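CRISPR-associated protein,CRISPR-associated endonuclease Cas9 (Corynebacterium diphtheriae, PDB 6JOO) uses a guide RNA to recognise and cut double-stranded DNA of invading genetic elements, a magnesium-dependent endonuclease of bacterial CRISPR immunity. Local coordinates at residues 658-663 with 741-746; 817-822 with 851-856. All blocks are in the same frame, centred on the assembly; numbering follows the deposited sequence.

Contact 1 of 2, residues 658-663 with 741-746; sequences SAHKET and GYAELG. With nucleotides of chain D; nucleotides of chain B.
Lys-661 and Glu-744 illustrate how one backbone bond can set a nucleic-acid-binding loop against a strand. The amide N of Lys-661 gives the hydrogen bond across this interface to Glu-744 O (2.9 Å). Close by, Ser-748 OG bonds to the carbonyls of both Ala-659 and Leu-745.

Van der Waals contacts, mostly of carbon with carbonyl oxygen, surround this bond. Ala-743 directs its methyl at the loop, 3.6 Å from Lys-661 O and near Thr-663 O. Lys-661 lies with CB and CG along the Glu-744 carbonyl, and its CE comes beside Gly-746 CA (4.2 Å). The amine and the Glu-744 carboxylate do not meet.

The remaining polar contacts hold the loop's own shape and bind nucleic acid. The His-660 ring is held at both nitrogens: ND1 donates to Lys-661 O from above the carbonyl plane (2.7 Å), while NE2 shares a hydrogen bond with A49 O2' of the RNA chain B (3.0 Å). A chi1 of 60° places CG between the backbone N and the carbonyl carbon, which lets ND1 reach the Lys-661 carbonyl while NE2 faces the A49 ribose. C8 of A49 lies over one ring face, offset toward the rim. Ala-659 N donates a hydrogen bond to A49 N7 of chain B. On the DNA side, Glu-662 N meets OP1 of DG9 of chain D (2.7 Å), and Thr-663 grips OP2 with both N and OG1 (2.7 Å from OG1).

The loop belongs to the C-terminal portion of this engineered fusion. Consecutive amides and a hydroxyl round one DNA phosphate are consistent with the phosphate-lock loop of Cas9 enzymes.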
loop_
_atom_site.group_PDB
_atom_site.type_symbol
_atom_site.label_atom_id
_atom_site.label_comp_id
_atom_site.label_asym_id
_atom_site.label_seq_id
_atom_site.Cartn_x
_atom_site.Cartn_y
_atom_site.Cartn_z
ATOM N N SER A 658 0.954 -9.987 2.832
ATOM C CA SER A 658 1.561 -11.178 2.261
ATOM C C SER A 658 1.162 -12.397 3.079
ATOM O O SER A 658 1.111 -12.356 4.312
ATOM C CB SER A 658 3.082 -11.023 2.207
ATOM O OG SER A 658 3.599 -10.625 3.465
ATOM N N ALA A 659 0.835 -13.479 2.380
ATOM C CA ALA A 659 0.251 -14.643 3.023
ATOM C C ALA A 659 1.287 -15.586 3.611
ATOM O O ALA A 659 0.904 -16.529 4.309
ATOM C CB ALA A 659 -0.622 -15.397 2.025
ATOM N N HIS A 660 2.572 -15.366 3.345
ATOM C CA HIS A 660 3.628 -16.217 3.876
ATOM C C HIS A 660 4.943 -15.453 3.813
ATOM O O HIS A 660 5.040 -14.397 3.185
ATOM C CB HIS A 660 3.718 -17.544 3.110
ATOM C CG HIS A 660 4.003 -17.387 1.647
ATOM N ND1 HIS A 660 5.205 -16.912 1.167
ATOM C CD2 HIS A 660 3.244 -17.654 0.557
ATOM C CE1 HIS A 660 5.172 -16.885 -0.153
ATOM N NE2 HIS A 660 3.994 -17.333 -0.549
ATOM N N LYS A 661 5.957 -16.002 4.478
ATOM C CA LYS A 661 7.276 -15.390 4.452
ATOM C C LYS A 661 7.908 -15.542 3.071
ATOM O O LYS A 661 7.564 -16.435 2.290
ATOM C CB LYS A 661 8.174 -16.002 5.526
ATOM C CG LYS A 661 7.821 -15.559 6.942
ATOM C CD LYS A 661 8.894 -15.973 7.943
ATOM C CE LYS A 661 8.616 -15.399 9.328
ATOM N NZ LYS A 661 8.536 -13.909 9.314
ATOM N N GLU A 662 8.847 -14.646 2.770
ATOM C CA GLU A 662 9.397 -14.547 1.426
ATOM C C GLU A 662 10.605 -15.446 1.196
ATOM O O GLU A 662 10.938 -15.724 0.038
ATOM C CB GLU A 662 9.775 -13.094 1.121
ATOM C CG GLU A 662 8.606 -12.116 1.222
ATOM C CD GLU A 662 9.041 -10.665 1.104
ATOM O OE1 GLU A 662 10.261 -10.401 1.158
ATOM O OE2 GLU A 662 8.162 -9.786 0.957
ATOM N N THR A 663 11.261 -15.909 2.255
ATOM C CA THR A 663 12.443 -16.745 2.099
ATOM C C THR A 663 12.041 -18.191 1.825
ATOM O O THR A 663 11.122 -18.726 2.450
ATOM C CB THR A 663 13.318 -16.664 3.351
ATOM O OG1 THR A 663 13.520 -15.288 3.703
ATOM C CG2 THR A 663 14.669 -17.312 3.102
ATOM N N GLY A 741 10.891 -25.602 -3.107
ATOM C CA GLY A 741 11.230 -25.711 -1.703
ATOM C C GLY A 741 10.029 -25.513 -0.803
ATOM O O GLY A 741 8.983 -26.140 -1.001
ATOM N N TYR A 742 10.172 -24.641 0.192
ATOM C CA TYR A 742 9.095 -24.365 1.128
ATOM C C TYR A 742 9.288 -22.967 1.695
ATOM O O TYR A 742 10.344 -22.348 1.538
ATOM C CB TYR A 742 9.049 -25.401 2.256
ATOM C CG TYR A 742 10.059 -25.150 3.356
ATOM C CD1 TYR A 742 11.390 -25.517 3.201
ATOM C CD2 TYR A 742 9.682 -24.546 4.550
ATOM C CE1 TYR A 742 12.316 -25.288 4.203
ATOM C CE2 TYR A 742 10.599 -24.314 5.556
ATOM C CZ TYR A 742 11.915 -24.687 5.378
ATOM O OH TYR A 742 12.831 -24.458 6.379
ATOM N N ALA A 743 8.252 -22.475 2.370
ATOM C CA ALA A 743 8.319 -21.191 3.047
ATOM C C ALA A 743 7.406 -21.240 4.263
ATOM O O ALA A 743 6.365 -21.902 4.244
ATOM C CB ALA A 743 7.922 -20.041 2.117
ATOM N N GLU A 744 7.807 -20.541 5.319
ATOM C CA GLU A 744 7.034 -20.534 6.552
ATOM C C GLU A 744 5.842 -19.593 6.433
ATOM O O GLU A 744 5.934 -18.519 5.835
ATOM C CB GLU A 744 7.914 -20.125 7.736
ATOM C CG GLU A 744 8.988 -21.143 8.106
ATOM C CD GLU A 744 9.727 -20.782 9.389
ATOM O OE1 GLU A 744 9.390 -19.747 10.007
ATOM O OE2 GLU A 744 10.644 -21.535 9.781
ATOM N N LEU A 745 4.717 -20.008 7.018
ATOM C CA LEU A 745 3.497 -19.209 6.969
ATOM C C LEU A 745 3.600 -17.922 7.776
ATOM O O LEU A 745 2.877 -16.967 7.479
ATOM C CB LEU A 745 2.311 -20.034 7.462
ATOM C CG LEU A 745 2.025 -21.298 6.650
ATOM C CD1 LEU A 745 0.902 -22.103 7.288
ATOM C CD2 LEU A 745 1.685 -20.921 5.220
ATOM N N GLY A 746 4.471 -17.872 8.782
ATOM C CA GLY A 746 4.630 -16.646 9.538
ATOM C C GLY A 746 3.442 -16.361 10.442
ATOM O O GLY A 746 2.711 -17.262 10.865
ATOM P P DG D 9 10.985 -13.277 5.058
ATOM O OP1 DG D 9 9.703 -12.754 4.535
ATOM O OP2 DG D 9 11.237 -14.736 5.078
ATOM O "O5'" DG D 9 12.204 -12.599 4.274
ATOM C "C5'" DG D 9 12.138 -11.235 3.865
ATOM C "C4'" DG D 9 13.500 -10.757 3.398
ATOM O "O4'" DG D 9 13.901 -11.519 2.241
ATOM C "C3'" DG D 9 13.554 -9.308 2.956
ATOM O "O3'" DG D 9 13.841 -8.489 4.073
ATOM C "C2'" DG D 9 14.710 -9.300 1.956
ATOM C "C1'" DG D 9 14.687 -10.717 1.382
ATOM N N9 DG D 9 14.130 -10.795 0.037
ATOM C C8 DG D 9 12.851 -11.159 -0.309
ATOM N N7 DG D 9 12.639 -11.141 -1.595
ATOM C C5 DG D 9 13.855 -10.743 -2.134
ATOM C C6 DG D 9 14.234 -10.544 -3.482
ATOM O O6 DG D 9 13.543 -10.687 -4.502
ATOM N N1 DG D 9 15.563 -10.137 -3.589
ATOM C C2 DG D 9 16.414 -9.946 -2.525
ATOM N N2 DG D 9 17.661 -9.552 -2.820
ATOM N N3 DG D 9 16.070 -10.129 -1.260
ATOM C C4 DG D 9 14.782 -10.526 -1.141
ATOM P P A B 49 4.988 -13.187 -8.026
ATOM O OP1 A B 49 5.177 -13.290 -9.493
ATOM O OP2 A B 49 4.910 -11.845 -7.397
ATOM O "O5'" A B 49 3.665 -13.996 -7.663
ATOM C "C5'" A B 49 3.013 -13.801 -6.418
ATOM C "C4'" A B 49 3.453 -14.803 -5.381
ATOM O "O4'" A B 49 3.581 -14.122 -4.111
ATOM C "C3'" A B 49 2.486 -15.954 -5.120
ATOM O "O3'" A B 49 2.734 -17.054 -5.979
ATOM C "C2'" A B 49 2.710 -16.293 -3.646
ATOM O "O2'" A B 49 3.763 -17.230 -3.501
ATOM C "C1'" A B 49 3.166 -14.956 -3.057
ATOM N N9 A B 49 2.125 -14.254 -2.277
ATOM C C8 A B 49 2.193 -13.944 -0.941
ATOM N N7 A B 49 1.143 -13.302 -0.487
ATOM C C5 A B 49 0.323 -13.176 -1.595
ATOM C C6 A B 49 -0.943 -12.586 -1.769
ATOM N N6 A B 49 -1.636 -11.992 -0.796
ATOM N N1 A B 49 -1.493 -12.623 -2.999
ATOM C C2 A B 49 -0.800 -13.217 -3.975
ATOM N N3 A B 49 0.395 -13.804 -3.939
ATOM C C4 A B 49 0.917 -13.752 -2.703
ATOM P P A B 74 -5.825 -10.887 -1.755
ATOM O OP1 A B 74 -5.655 -12.129 -0.960
ATOM O OP2 A B 74 -7.144 -10.208 -1.757
ATOM O "O5'" A B 74 -4.720 -9.844 -1.275
ATOM C "C5'" A B 74 -4.769 -9.291 0.038
ATOM C "C4'" A B 74 -4.125 -7.927 0.112
ATOM O "O4'" A B 74 -2.680 -8.075 0.176
ATOM C "C3'" A B 74 -4.404 -6.998 -1.069
ATOM O "O3'" A B 74 -4.451 -5.650 -0.598
ATOM C "C2'" A B 74 -3.171 -7.209 -1.947
ATOM O "O2'" A B 74 -2.878 -6.166 -2.852
ATOM C "C1'" A B 74 -2.080 -7.372 -0.897
ATOM N N9 A B 74 -0.925 -8.144 -1.356
ATOM C C8 A B 74 -0.879 -9.096 -2.345
ATOM N N7 A B 74 0.310 -9.616 -2.523
ATOM C C5 A B 74 1.101 -8.962 -1.585
ATOM C C6 A B 74 2.469 -9.058 -1.256
ATOM N N6 A B 74 3.324 -9.887 -1.862
ATOM N N1 A B 74 2.938 -8.260 -0.271
ATOM C C2 A B 74 2.082 -7.428 0.338
ATOM N N3 A B 74 0.779 -7.246 0.121
ATOM C C4 A B 74 0.349 -8.052 -0.863
#

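Contact 2 of 2, residues 817-822 with 851-856. With nucleotides of chain C; nucleotides of chain B.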
loop_
_atom_site.group_PDB
_atom_site.type_symbol
_atom_site.label_atom_id
_atom_site.label_comp_id
_atom_site.label_asym_id
_atom_site.label_seq_id
_atom_site.Cartn_x
_atom_site.Cartn_y
_atom_site.Cartn_z
ATOM N N LEU A 817 -11.706 -15.074 18.173
ATOM C CA LEU A 817 -10.979 -13.858 18.500
ATOM C C LEU A 817 -10.232 -13.358 17.274
ATOM O O LEU A 817 -9.924 -14.118 16.351
ATOM C CB LEU A 817 -9.981 -14.086 19.640
ATOM C CG LEU A 817 -10.538 -14.332 21.035
ATOM C CD1 LEU A 817 -9.400 -14.412 22.032
ATOM C CD2 LEU A 817 -11.507 -13.231 21.413
ATOM N N VAL A 818 -9.929 -12.061 17.285
ATOM C CA VAL A 818 -9.205 -11.414 16.202
ATOM C C VAL A 818 -8.299 -10.360 16.817
ATOM O O VAL A 818 -8.520 -9.893 17.937
ATOM C CB VAL A 818 -10.156 -10.793 15.148
ATOM C CG1 VAL A 818 -10.330 -9.300 15.377
ATOM C CG2 VAL A 818 -9.652 -11.073 13.747
ATOM N N VAL A 819 -7.244 -10.011 16.081
ATOM C CA VAL A 819 -6.299 -9.020 16.581
ATOM C C VAL A 819 -7.003 -7.685 16.752
ATOM O O VAL A 819 -7.814 -7.280 15.911
ATOM C CB VAL A 819 -5.090 -8.911 15.637
ATOM C CG1 VAL A 819 -4.326 -7.611 15.867
ATOM C CG2 VAL A 819 -4.172 -10.101 15.833
ATOM N N ASP A 820 -6.700 -7.005 17.859
ATOM C CA ASP A 820 -7.331 -5.756 18.278
ATOM C C ASP A 820 -8.726 -5.971 18.856
ATOM O O ASP A 820 -9.521 -5.027 18.931
ATOM C CB ASP A 820 -7.377 -4.732 17.139
ATOM C CG ASP A 820 -6.029 -4.068 16.906
ATOM O OD1 ASP A 820 -5.337 -3.814 17.915
ATOM O OD2 ASP A 820 -5.650 -3.819 15.741
ATOM N N ASP A 821 -9.050 -7.195 19.267
ATOM C CA ASP A 821 -10.241 -7.428 20.068
ATOM C C ASP A 821 -9.974 -7.029 21.511
ATOM O O ASP A 821 -8.861 -7.175 22.027
ATOM C CB ASP A 821 -10.673 -8.895 20.005
ATOM C CG ASP A 821 -12.004 -9.083 19.298
ATOM O OD1 ASP A 821 -12.811 -8.126 19.285
ATOM O OD2 ASP A 821 -12.246 -10.184 18.755
ATOM N N GLU A 822 -11.013 -6.520 22.158
ATOM C CA GLU A 822 -10.943 -6.043 23.531
ATOM C C GLU A 822 -11.426 -7.128 24.485
ATOM O O GLU A 822 -12.492 -7.718 24.277
ATOM C CB GLU A 822 -11.784 -4.779 23.706
ATOM C CG GLU A 822 -12.001 -4.360 25.156
ATOM C CD GLU A 822 -12.872 -3.123 25.278
ATOM O OE1 GLU A 822 -13.167 -2.494 24.238
ATOM O OE2 GLU A 822 -13.262 -2.780 26.413
ATOM N N ASP A 851 -3.245 -8.400 20.851
ATOM C CA ASP A 851 -2.283 -7.925 19.867
ATOM C C ASP A 851 -1.699 -9.033 19.003
ATOM O O ASP A 851 -1.122 -8.732 17.952
ATOM C CB ASP A 851 -1.139 -7.172 20.560
ATOM C CG ASP A 851 -1.535 -5.768 20.979
ATOM O OD1 ASP A 851 -2.418 -5.179 20.320
ATOM O OD2 ASP A 851 -0.968 -5.251 21.965
ATOM N N GLY A 852 -1.833 -10.289 19.411
ATOM C CA GLY A 852 -1.306 -11.392 18.626
ATOM C C GLY A 852 -1.694 -12.722 19.232
ATOM O O GLY A 852 -2.239 -12.798 20.338
ATOM N N PHE A 853 -1.405 -13.777 18.478
ATOM C CA PHE A 853 -1.582 -15.160 18.912
ATOM C C PHE A 853 -0.173 -15.735 19.036
ATOM O O PHE A 853 0.411 -16.207 18.060
ATOM C CB PHE A 853 -2.440 -15.941 17.933
ATOM C CG PHE A 853 -3.701 -15.231 17.537
ATOM C CD1 PHE A 853 -4.450 -14.549 18.478
ATOM C CD2 PHE A 853 -4.131 -15.236 16.218
ATOM C CE1 PHE A 853 -5.608 -13.890 18.122
ATOM C CE2 PHE A 853 -5.292 -14.578 15.854
ATOM C CZ PHE A 853 -6.032 -13.903 16.808
ATOM N N PHE A 854 0.370 -15.682 20.253
ATOM C CA PHE A 854 1.801 -15.895 20.450
ATOM C C PHE A 854 2.206 -17.325 20.117
ATOM O O PHE A 854 3.031 -17.561 19.228
ATOM C CB PHE A 854 2.175 -15.543 21.891
ATOM C CG PHE A 854 3.655 -15.510 22.150
ATOM C CD1 PHE A 854 4.413 -14.415 21.764
ATOM C CD2 PHE A 854 4.288 -16.567 22.789
ATOM C CE1 PHE A 854 5.774 -14.378 22.002
ATOM C CE2 PHE A 854 5.648 -16.533 23.030
ATOM C CZ PHE A 854 6.391 -15.437 22.637
ATOM N N SER A 855 1.651 -18.288 20.836
ATOM C CA SER A 855 1.972 -19.692 20.632
ATOM C C SER A 855 0.689 -20.446 20.302
ATOM O O SER A 855 -0.404 -19.865 20.355
ATOM C CB SER A 855 2.633 -20.267 21.884
ATOM O OG SER A 855 1.642 -20.657 22.814
ATOM N N PRO A 856 0.770 -21.735 19.948
ATOM C CA PRO A 856 -0.455 -22.544 19.833
ATOM C C PRO A 856 -1.226 -22.688 21.133
ATOM O O PRO A 856 -2.288 -23.319 21.133
ATOM C CB PRO A 856 0.065 -23.906 19.349
ATOM C CG PRO A 856 1.391 -23.600 18.703
ATOM C CD PRO A 856 1.961 -22.424 19.416
ATOM P P DG C 3 1.755 -13.021 16.920
ATOM O OP1 DG C 3 0.379 -13.489 16.630
ATOM O OP2 DG C 3 2.070 -12.527 18.277
ATOM O "O5'" DG C 3 2.827 -14.169 16.580
ATOM C "C5'" DG C 3 2.622 -15.057 15.477
ATOM C "C4'" DG C 3 3.948 -15.633 14.983
ATOM O "O4'" DG C 3 4.987 -14.655 15.161
ATOM C "C3'" DG C 3 4.413 -16.896 15.695
ATOM O "O3'" DG C 3 4.101 -18.020 14.895
ATOM C "C2'" DG C 3 5.928 -16.737 15.827
ATOM C "C1'" DG C 3 6.201 -15.269 15.513
ATOM N N9 DG C 3 6.757 -14.538 16.640
ATOM C C8 DG C 3 6.073 -13.732 17.514
ATOM N N7 DG C 3 6.831 -13.204 18.432
ATOM C C5 DG C 3 8.100 -13.692 18.148
ATOM C C6 DG C 3 9.334 -13.464 18.803
ATOM O O6 DG C 3 9.559 -12.762 19.797
ATOM N N1 DG C 3 10.375 -14.150 18.189
ATOM C C2 DG C 3 10.242 -14.953 17.083
ATOM N N2 DG C 3 11.362 -15.529 16.632
ATOM N N3 DG C 3 9.093 -15.176 16.461
ATOM C C4 DG C 3 8.069 -14.515 17.046
ATOM P P DT C 4 4.154 -19.498 15.516
ATOM O OP1 DT C 4 3.466 -20.402 14.568
ATOM O OP2 DT C 4 3.700 -19.405 16.918
ATOM O "O5'" DT C 4 5.706 -19.874 15.507
ATOM C "C5'" DT C 4 6.387 -20.010 14.269
ATOM C "C4'" DT C 4 7.856 -20.329 14.484
ATOM O "O4'" DT C 4 8.486 -19.274 15.259
ATOM C "C3'" DT C 4 8.139 -21.634 15.225
ATOM O "O3'" DT C 4 9.147 -22.356 14.548
ATOM C "C2'" DT C 4 8.601 -21.178 16.611
ATOM C "C1'" DT C 4 9.250 -19.840 16.303
ATOM N N1 DT C 4 9.240 -18.883 17.463
ATOM C C2 DT C 4 10.431 -18.449 18.003
ATOM O O2 DT C 4 11.521 -18.806 17.593
ATOM N N3 DT C 4 10.299 -17.573 19.051
ATOM C C4 DT C 4 9.121 -17.095 19.599
ATOM O O4 DT C 4 9.105 -16.307 20.541
ATOM C C5 DT C 4 7.913 -17.587 18.986
ATOM C C7 DT C 4 6.573 -17.141 19.495
ATOM C C6 DT C 4 8.030 -18.447 17.962
ATOM P P G B 77 -11.808 0.219 5.925
ATOM O OP1 G B 77 -12.820 -0.613 5.224
ATOM O OP2 G B 77 -12.183 1.005 7.128
ATOM O "O5'" G B 77 -10.562 -0.676 6.365
ATOM C "C5'" G B 77 -10.472 -2.048 5.989
ATOM C "C4'" G B 77 -10.547 -2.982 7.178
ATOM O "O4'" G B 77 -9.511 -2.642 8.138
ATOM C "C3'" G B 77 -11.865 -2.984 7.954
ATOM O "O3'" G B 77 -12.145 -4.310 8.391
ATOM C "C2'" G B 77 -11.544 -2.118 9.165
ATOM O "O2'" G B 77 -12.352 -2.368 10.294
ATOM C "C1'" G B 77 -10.091 -2.494 9.417
ATOM N N9 G B 77 -9.325 -1.500 10.165
ATOM C C8 G B 77 -9.313 -0.140 9.993
ATOM N N7 G B 77 -8.517 0.465 10.830
ATOM C C5 G B 77 -7.975 -0.559 11.593
ATOM C C6 G B 77 -7.043 -0.520 12.661
ATOM O O6 G B 77 -6.496 0.472 13.159
ATOM N N1 G B 77 -6.767 -1.795 13.152
ATOM C C2 G B 77 -7.317 -2.961 12.673
ATOM N N2 G B 77 -6.929 -4.098 13.272
ATOM N N3 G B 77 -8.188 -3.009 11.679
ATOM C C4 G B 77 -8.465 -1.781 11.193
#
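Phe-853 bridges a strand and a turn, and following it outward shows how one ring can serve both. Its CB lies about 4.0 Å from OP1 of DG3 of DNA chain C, the same oxygen that the Phe-853 amide N binds. CG is turned anti to the carbonyl carbon, chi1 -48°, which carries the ring off the phosphate and toward the turn. At the tip, CZ reaches Leu-817 O (3.9 Å), has Val-818 CA at the ring edge, and touches Val-819 CG2 (4.3 Å).

Val-819 adds its CG2 methyl beside CZ, and both its methyls approach Asp-851 O from one side. Farther along, Asp-820 OD1 and Asp-851 OD1 stand 4.0 Å apart with their carboxylate planes perpendicular. Salt bridges from Asp-851 OD1 to Arg-849 and from OD2 to Arg-862 probably ease the repulsion, while N2 of G77 of RNA chain B satisfies Asp-820 OD2 with a hydrogen bond (2.8 Å).

The type II turn from Val-818 to Asp-821, closed by Asp-821 N to Val-818 O, joins strand 811-817 to strand 822-824 in the C-terminal portion of the fusion. Strand 847-855 runs between 822-824 and 858-863 in an antiparallel sheet, with a classic beta bulge where Asp-851 and Gly-852 both face Arg-860, and the Phe-853 ring also packs on strands 749-757 and 764-771.

Contacts 1 and 2 both lie in the portion of the fusion that follows the linker, one in the beta-hairpin domain and the other in the Cas9 C-terminal domain, with about 20 Å between centres and no touch. They share no strand. Each is partly buried, but contact 1 includes the exposed Thr-663, whereas none of the touching residues of contact 2 is fully exposed. A backbone hydrogen bond ties 658-663 to 741-746; between 817-822 and 851-856 themselves there is none, although Asp-820 and Asp-821 bond to Val-850 just before; Phe-853 and Val-819 packing dominates. In both, different residues of the same contact meet RNA and DNA, so protein contacts double as nucleic-acid sites.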